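Cysteine protease-like virA (Shigella flexneri, PDB 3EB8) is a secreted virulence effector required for entry into epithelial cells and for intercellular spread, and despite its name is probably not a protease. Local coordinates at residues A[124-129]-A[347-352]; A[234-239]-A[277-282]; A[323-328]-A[340-345]. One frame throughout, in Å; residues are numbered along the deposited sequence.

Contact 1. Residues A[124-129]-A[347-352]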
# COMPACT_ATOMS: atom_id res chain seq x y z
N ILE A 124 7.64 2.02 10.16
CA ILE A 124 9.01 2.41 10.43
C ILE A 124 8.98 3.83 10.99
O ILE A 124 8.56 4.76 10.30
CB ILE A 124 9.85 2.41 9.13
CG1 ILE A 124 9.72 1.07 8.41
CG2 ILE A 124 11.29 2.73 9.42
CD1 ILE A 124 9.92 -0.13 9.32
N PRO A 125 9.37 4.00 12.26
CA PRO A 125 9.32 5.34 12.86
C PRO A 125 10.19 6.36 12.11
O PRO A 125 11.37 6.11 11.86
CB PRO A 125 9.87 5.11 14.28
CG PRO A 125 9.64 3.67 14.55
CD PRO A 125 9.82 2.98 13.22
N ASN A 126 9.57 7.48 11.75
CA ASN A 126 10.23 8.54 10.99
C ASN A 126 10.38 9.83 11.78
O ASN A 126 9.70 10.82 11.48
CB ASN A 126 9.43 8.84 9.71
CG ASN A 126 9.64 7.79 8.62
OD1 ASN A 126 10.66 7.10 8.60
ND2 ASN A 126 8.67 7.67 7.71
N ASP A 127 11.26 9.81 12.77
CA ASP A 127 11.53 11.01 13.57
C ASP A 127 12.58 11.84 12.84
O ASP A 127 12.55 13.07 12.86
CB ASP A 127 12.08 10.61 14.94
CG ASP A 127 11.69 9.21 15.34
OD1 ASP A 127 10.53 8.83 15.10
OD2 ASP A 127 12.56 8.48 15.87
N ASP A 128 13.51 11.14 12.21
CA ASP A 128 14.56 11.79 11.43
C ASP A 128 14.18 11.76 9.96
O ASP A 128 14.91 11.19 9.14
CB ASP A 128 15.89 11.07 11.65
CG ASP A 128 15.74 9.55 11.67
OD1 ASP A 128 15.98 8.94 12.74
OD2 ASP A 128 15.36 8.97 10.62
N TYR A 129 13.05 12.38 9.63
CA TYR A 129 12.57 12.41 8.25
C TYR A 129 13.36 13.40 7.43
O TYR A 129 13.84 14.41 7.94
CB TYR A 129 11.08 12.75 8.20
CG TYR A 129 10.77 14.05 8.86
CD1 TYR A 129 10.89 15.25 8.17
CD2 TYR A 129 10.38 14.10 10.20
CE1 TYR A 129 10.61 16.47 8.78
CE2 TYR A 129 10.10 15.31 10.82
CZ TYR A 129 10.22 16.49 10.11
OH TYR A 129 9.95 17.69 10.72
N ARG A 347 4.34 11.38 4.89
CA ARG A 347 4.16 10.02 4.38
C ARG A 347 4.45 9.04 5.49
O ARG A 347 5.43 9.19 6.21
CB ARG A 347 5.09 9.70 3.21
CG ARG A 347 5.05 10.64 2.06
CD ARG A 347 6.16 10.32 1.13
NE ARG A 347 6.64 11.53 0.49
CZ ARG A 347 7.82 11.67 -0.08
NH1 ARG A 347 8.68 10.65 -0.11
NH2 ARG A 347 8.16 12.82 -0.62
N GLN A 348 3.58 8.05 5.64
CA GLN A 348 3.88 6.96 6.55
C GLN A 348 4.27 5.70 5.79
O GLN A 348 3.60 5.29 4.83
CB GLN A 348 2.70 6.67 7.45
CG GLN A 348 3.03 5.70 8.55
CD GLN A 348 1.84 5.48 9.45
OE1 GLN A 348 0.90 4.75 9.08
NE2 GLN A 348 1.84 6.12 10.62
N VAL A 349 5.37 5.12 6.23
CA VAL A 349 5.98 3.99 5.54
C VAL A 349 5.94 2.78 6.45
O VAL A 349 6.21 2.88 7.65
CB VAL A 349 7.42 4.34 5.11
CG1 VAL A 349 8.15 3.11 4.59
CG2 VAL A 349 7.39 5.43 4.05
N SER A 350 5.57 1.64 5.87
CA SER A 350 5.46 0.40 6.64
C SER A 350 5.96 -0.78 5.80
O SER A 350 5.96 -0.70 4.59
CB SER A 350 4.01 0.16 7.04
OG SER A 350 3.21 0.03 5.88
N PHE A 351 6.38 -1.85 6.47
CA PHE A 351 6.97 -3.02 5.82
C PHE A 351 6.31 -4.32 6.24
O PHE A 351 5.85 -4.45 7.36
CB PHE A 351 8.45 -3.15 6.17
CG PHE A 351 9.35 -2.30 5.36
CD1 PHE A 351 9.29 -0.92 5.44
CD2 PHE A 351 10.31 -2.88 4.53
CE1 PHE A 351 10.13 -0.13 4.70
CE2 PHE A 351 11.17 -2.09 3.79
CZ PHE A 351 11.09 -0.71 3.87
N ALA A 352 6.33 -5.30 5.35
CA ALA A 352 6.09 -6.67 5.75
C ALA A 352 6.80 -7.61 4.80
O ALA A 352 7.01 -7.31 3.62
CB ALA A 352 4.57 -6.99 5.81

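Contact 2. Residues A[234-239]-A[277-282]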
# COMPACT_ATOMS: atom_id res chain seq x y z
N SER A 234 1.26 10.48 -8.22
CA SER A 234 2.27 10.51 -7.19
C SER A 234 2.55 9.12 -6.63
O SER A 234 3.66 8.85 -6.16
CB SER A 234 1.86 11.44 -6.06
OG SER A 234 0.84 10.86 -5.27
N ALA A 235 1.53 8.25 -6.66
CA ALA A 235 1.61 6.93 -6.05
C ALA A 235 2.67 6.04 -6.70
O ALA A 235 3.11 5.07 -6.11
CB ALA A 235 0.24 6.22 -6.08
N PHE A 236 3.05 6.40 -7.93
CA PHE A 236 4.01 5.60 -8.69
C PHE A 236 5.47 6.10 -8.56
O PHE A 236 6.38 5.44 -9.04
CB PHE A 236 3.60 5.53 -10.18
CG PHE A 236 2.34 4.75 -10.43
CD1 PHE A 236 1.10 5.35 -10.30
CD2 PHE A 236 2.40 3.42 -10.81
CE1 PHE A 236 -0.07 4.63 -10.54
CE2 PHE A 236 1.24 2.69 -11.05
CZ PHE A 236 0.00 3.29 -10.92
N TRP A 237 5.70 7.26 -7.93
CA TRP A 237 7.07 7.75 -7.84
C TRP A 237 8.02 6.67 -7.23
O TRP A 237 7.75 6.11 -6.16
CB TRP A 237 7.17 9.09 -7.08
CG TRP A 237 8.58 9.65 -7.10
CD1 TRP A 237 9.43 9.72 -8.18
CD2 TRP A 237 9.30 10.21 -6.00
NE1 TRP A 237 10.62 10.28 -7.82
CE2 TRP A 237 10.58 10.59 -6.49
CE3 TRP A 237 8.99 10.46 -4.66
CZ2 TRP A 237 11.55 11.20 -5.67
CZ3 TRP A 237 9.96 11.06 -3.84
CH2 TRP A 237 11.23 11.42 -4.36
N GLN A 238 9.12 6.38 -7.92
CA GLN A 238 9.97 5.24 -7.55
C GLN A 238 10.60 5.34 -6.16
O GLN A 238 10.87 4.33 -5.53
CB GLN A 238 11.06 5.04 -8.60
CG GLN A 238 11.92 6.27 -8.86
CD GLN A 238 13.03 6.01 -9.87
OE1 GLN A 238 12.95 6.44 -11.03
NE2 GLN A 238 14.06 5.28 -9.45
N SER A 239 10.82 6.57 -5.69
CA SER A 239 11.44 6.80 -4.37
C SER A 239 10.44 7.35 -3.36
O SER A 239 10.81 7.89 -2.33
CB SER A 239 12.63 7.74 -4.49
OG SER A 239 13.51 7.28 -5.49
N HIS A 277 2.48 -2.17 -8.42
CA HIS A 277 1.87 -1.37 -7.35
C HIS A 277 0.44 -1.78 -6.99
O HIS A 277 -0.36 -2.08 -7.87
CB HIS A 277 1.81 0.11 -7.75
CG HIS A 277 3.14 0.78 -7.82
ND1 HIS A 277 3.60 1.63 -6.84
CD2 HIS A 277 4.12 0.74 -8.76
CE1 HIS A 277 4.80 2.08 -7.16
NE2 HIS A 277 5.14 1.56 -8.33
N ILE A 278 0.12 -1.78 -5.71
CA ILE A 278 -1.27 -1.81 -5.30
C ILE A 278 -1.63 -0.46 -4.69
O ILE A 278 -1.15 -0.09 -3.61
CB ILE A 278 -1.61 -2.97 -4.32
CG1 ILE A 278 -1.80 -4.30 -5.07
CG2 ILE A 278 -2.96 -2.71 -3.64
CD1 ILE A 278 -0.59 -4.82 -5.75
N ILE A 279 -2.49 0.26 -5.38
CA ILE A 279 -2.82 1.63 -5.04
C ILE A 279 -4.28 1.78 -4.66
O ILE A 279 -5.17 1.53 -5.46
CB ILE A 279 -2.47 2.56 -6.23
CG1 ILE A 279 -0.95 2.57 -6.43
CG2 ILE A 279 -3.02 3.97 -5.99
CD1 ILE A 279 -0.51 3.04 -7.80
N LYS A 280 -4.53 2.17 -3.42
CA LYS A 280 -5.88 2.45 -2.97
C LYS A 280 -6.04 3.94 -2.68
O LYS A 280 -5.23 4.51 -1.96
CB LYS A 280 -6.24 1.62 -1.74
CG LYS A 280 -6.35 0.13 -2.04
CD LYS A 280 -7.58 -0.49 -1.37
CE LYS A 280 -7.97 -1.81 -2.04
NZ LYS A 280 -9.31 -2.33 -1.62
N ILE A 281 -7.06 4.55 -3.27
CA ILE A 281 -7.31 5.98 -3.12
C ILE A 281 -8.72 6.16 -2.64
O ILE A 281 -9.65 5.54 -3.18
CB ILE A 281 -7.12 6.75 -4.47
CG1 ILE A 281 -5.70 6.59 -4.99
CG2 ILE A 281 -7.41 8.23 -4.28
CD1 ILE A 281 -5.50 6.94 -6.43
N ASN A 282 -8.88 7.02 -1.63
CA ASN A 282 -10.17 7.39 -1.08
C ASN A 282 -10.28 8.90 -0.92
O ASN A 282 -9.29 9.58 -0.69
CB ASN A 282 -10.40 6.70 0.26
CG ASN A 282 -10.53 5.19 0.12
OD1 ASN A 282 -11.54 4.70 -0.36
ND2 ASN A 282 -9.49 4.46 0.51

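Contact 3. Residues A[323-328]-A[340-345]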
# COMPACT_ATOMS: atom_id res chain seq x y z
N THR A 323 3.35 2.95 1.43
CA THR A 323 3.35 4.34 1.82
C THR A 323 1.95 4.90 1.72
O THR A 323 1.29 4.74 0.70
CB THR A 323 4.24 5.17 0.93
OG1 THR A 323 5.47 4.48 0.70
CG2 THR A 323 4.49 6.55 1.56
N SER A 324 1.52 5.57 2.78
CA SER A 324 0.23 6.24 2.82
C SER A 324 0.40 7.73 3.12
O SER A 324 1.30 8.12 3.88
CB SER A 324 -0.64 5.62 3.89
OG SER A 324 -0.07 5.90 5.15
N TYR A 325 -0.49 8.54 2.56
CA TYR A 325 -0.46 9.98 2.72
C TYR A 325 -1.76 10.63 2.23
O TYR A 325 -2.58 10.01 1.53
CB TYR A 325 0.70 10.56 1.93
CG TYR A 325 0.75 10.09 0.51
CD1 TYR A 325 0.15 10.81 -0.50
CD2 TYR A 325 1.38 8.92 0.18
CE1 TYR A 325 0.21 10.37 -1.81
CE2 TYR A 325 1.44 8.46 -1.11
CZ TYR A 325 0.86 9.18 -2.10
OH TYR A 325 0.95 8.71 -3.40
N LEU A 326 -1.91 11.90 2.57
CA LEU A 326 -3.03 12.73 2.15
C LEU A 326 -2.59 13.67 1.02
O LEU A 326 -1.53 14.28 1.09
CB LEU A 326 -3.45 13.60 3.33
CG LEU A 326 -4.90 13.64 3.76
CD1 LEU A 326 -5.36 12.25 4.17
CD2 LEU A 326 -5.02 14.61 4.92
N VAL A 327 -3.42 13.79 -0.00
CA VAL A 327 -3.22 14.81 -1.02
C VAL A 327 -4.32 15.86 -0.92
O VAL A 327 -5.50 15.54 -1.14
CB VAL A 327 -3.25 14.22 -2.43
CG1 VAL A 327 -2.96 15.32 -3.45
CG2 VAL A 327 -2.25 13.06 -2.55
N HIS A 328 -3.94 17.09 -0.60
CA HIS A 328 -4.89 18.18 -0.37
C HIS A 328 -5.60 18.63 -1.66
O HIS A 328 -5.10 18.45 -2.78
CB HIS A 328 -4.19 19.37 0.34
CG HIS A 328 -3.40 20.26 -0.58
ND1 HIS A 328 -2.03 20.22 -0.67
CD2 HIS A 328 -3.81 21.22 -1.45
CE1 HIS A 328 -1.61 21.10 -1.56
NE2 HIS A 328 -2.67 21.72 -2.06
N ASN A 340 5.74 19.49 -2.67
CA ASN A 340 5.19 20.44 -1.70
C ASN A 340 3.93 19.90 -0.99
O ASN A 340 3.77 20.10 0.20
CB ASN A 340 4.92 21.80 -2.33
CG ASN A 340 6.17 22.67 -2.40
OD1 ASN A 340 6.61 23.26 -1.40
ND2 ASN A 340 6.74 22.78 -3.60
N ALA A 341 3.07 19.20 -1.73
CA ALA A 341 1.86 18.61 -1.14
C ALA A 341 2.14 17.36 -0.29
O ALA A 341 1.45 17.13 0.70
CB ALA A 341 0.83 18.32 -2.22
N ILE A 342 3.15 16.59 -0.67
CA ILE A 342 3.45 15.30 -0.03
C ILE A 342 4.91 15.18 0.40
O ILE A 342 5.66 14.39 -0.18
CB ILE A 342 3.16 14.12 -1.00
CG1 ILE A 342 1.92 14.41 -1.85
CG2 ILE A 342 3.02 12.80 -0.20
CD1 ILE A 342 1.70 13.44 -2.98
N PRO A 343 5.33 15.98 1.40
CA PRO A 343 6.69 15.94 1.94
C PRO A 343 6.89 14.64 2.70
O PRO A 343 5.91 14.10 3.19
CB PRO A 343 6.68 17.11 2.95
CG PRO A 343 5.24 17.26 3.33
CD PRO A 343 4.55 17.08 2.00
N PRO A 344 8.15 14.16 2.82
CA PRO A 344 8.49 12.96 3.60
C PRO A 344 7.79 12.87 4.97
O PRO A 344 7.26 11.80 5.31
CB PRO A 344 10.01 13.11 3.79
CG PRO A 344 10.46 13.84 2.58
CD PRO A 344 9.33 14.75 2.17
N GLU A 345 7.78 13.97 5.72
CA GLU A 345 7.16 14.02 7.03
C GLU A 345 5.68 13.64 7.04
O GLU A 345 5.16 13.17 8.04
CB GLU A 345 7.33 15.41 7.66
CG GLU A 345 7.25 16.55 6.66
CD GLU A 345 7.85 17.85 7.18
OE1 GLU A 345 7.29 18.43 8.14
OE2 GLU A 345 8.88 18.30 6.62
O HOH W 1 -1.27 17.52 0.83

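Contact 1. Residues A[124-129]-A[347-352]
Ile124, just after strand 121-123, meets strand 348-356 with both its backbone and its side chain. Its N-H donates to Val349 O (Ile124 N to Val349 O 3.0 Å) in a nearly straight bond, 164° at the hydrogen, the donor tilted 20° from the carbonyl plane. The bond carries on the antiparallel pairing of strands 121-123 and 348-356, in which Phe351 is bonded to Ser122. The side chain turns toward the strand: CG1 stands beside the backbone N (chi1 -53°) and comes obliquely to the Phe351 ring, with Ile124 CG1 3.6 Å from Phe351 CD1. The methyl CD1 of Ile124 follows at 4.0 Å from the same Phe351 CD1. Helix 245-265 covers this apolar patch, Val247 and Ile250 on Ile124 and Ile254 on Phe351. Two residues on, Asn126 points back to the strand, but its ND2 lies 3.9 Å from Arg347 O, too long for a bond, while OD1 is hydrogen-bonded to Ser244 OG. Arg347 NH1 and NH2 are hydrogen-bonded to Leu240 O and Ile342 O. After Asn126 the loop swings clear of the strand. One direct polar bond thus joins the two segments, beside an apolar Ile124-Phe351 contact. The Asn126 and Arg347 side chains send their polar ends to neighbouring loops, so this corner is held from several parts of the chain.

Contact 2. Residues A[234-239]-A[277-282]
Ala235 O receives a hydrogen bond from Ser304 OG of strand 300-312 and also lies against the His277 imidazole, 3.6 Å from His277 ND1, an oblique approach that is not a hydrogen bond. It belongs to a type I beta turn, Ser234 to Trp237, closed by Trp237 N to Ser234 O at 3.1 Å, which follows helix 226-234 and packs against strand 274-283 of the large mixed sheet. The turn falls in the region assigned to tubulin binding, residues 182-273. His277 and Ile279, two residues apart on the strand, both point toward it. Ile279 is the aliphatic half: its CG1 stands beside the backbone N (chi1 -66°) and the chain runs on extended (chi2 160°), so that CD1 touches both the Ala235 methyl and the Phe236 ring. Ala235 CB is 3.7 Å from Ile279 CD1. That CD1 lies over one face of Phe236, a CH-pi arrangement whose exact closeness is doubtful in the model, and the two side chains cross at about a right angle. Ile144 and Asp147 of helix 140-149 and Ile158 of strand 157-160 also touch Phe236, so the ring is wedged between helix and sheet. His277 is the aromatic half. Its ring and that of Phe236 are inclined obliquely at 49°, with centroids 4.9 Å apart; Phe236 CD2 sits over one face of the imidazole, toward its rim, 3.8 Å from His277 CD2.

Contact 3. Residues A[323-328]-A[340-345]
Tyr325 and Ile342 are brought together by their first torsions. Tyr325 CG is tucked between its backbone N and carbonyl carbon (chi1 51°), and Ile342 CG1 lies beside its own backbone N (chi1 -37°), which turns the CG2 branch the other way, onto the tyrosine. CG2 lies over one face of the phenol ring, 30° off the normal to its centroid, a CH-pi contact. It touches the inner part of the ring, with Ile342 CG2 3.5 Å from Tyr325 CD1, while the longer branch reaches further out, Ile342 CD1 being 3.6 Å from Tyr325 CE1. The same isoleucine thus follows one side of the ring with both its branches. Its CD1 also meets Val327, two residues along the strand, Val327 CG2 lying 4.0 Å from Ile342 CD1; that valine methyl is itself at the edge of the tyrosine ring, in its plane. At the other end of the ring, Tyr325 OH is hydrogen-bonded to Ser234 OG.

The outer end of the contact is wetter. A water donates to Ala341 O (2.8 Å from the water oxygen) and to Leu326 O (3.3 Å), and accepts from His328 N (3.1 Å). It therefore links the last turn of the helix to the end of the strand, where no direct hydrogen bond joins the two. His328 ND1 is a further partner of this water, and the histidine ring approaches the Ala341 methyl obliquely, His328 CE1 being 3.8 Å from Ala341 CB.

Ile342 is the first residue after helix 335-341 to leave helical geometry; with Ala341 it packs the end of that helix on strand 315-327. Strand 300-312 pairs with this strand along one edge, while helix 226-234 reaches both Val327, through Ala231, and Ile342, through Ser234.

In the fold
All three contacts reach the one large mixed sheet. Contact 1 lies at strand 348-356, contact 3 at the neighbouring strand 315-327, and contact 2 at strand 274-283, two strands further on across 300-312. The centres of contacts 1 and 2 are about 16 Å apart, those of contacts 1 and 3 about 13 Å, and those of contacts 2 and 3 about 11 Å. Along the chain contact 1 closes a long loop that encloses the others, with contact 2 completed before contact 3 begins. Arg347 packs near Trp237, and direct hydrogen bonds join contact 3 to each of the others. Loops and helix ends, one from the region assigned to tubulin binding, are thereby packed onto a common sheet.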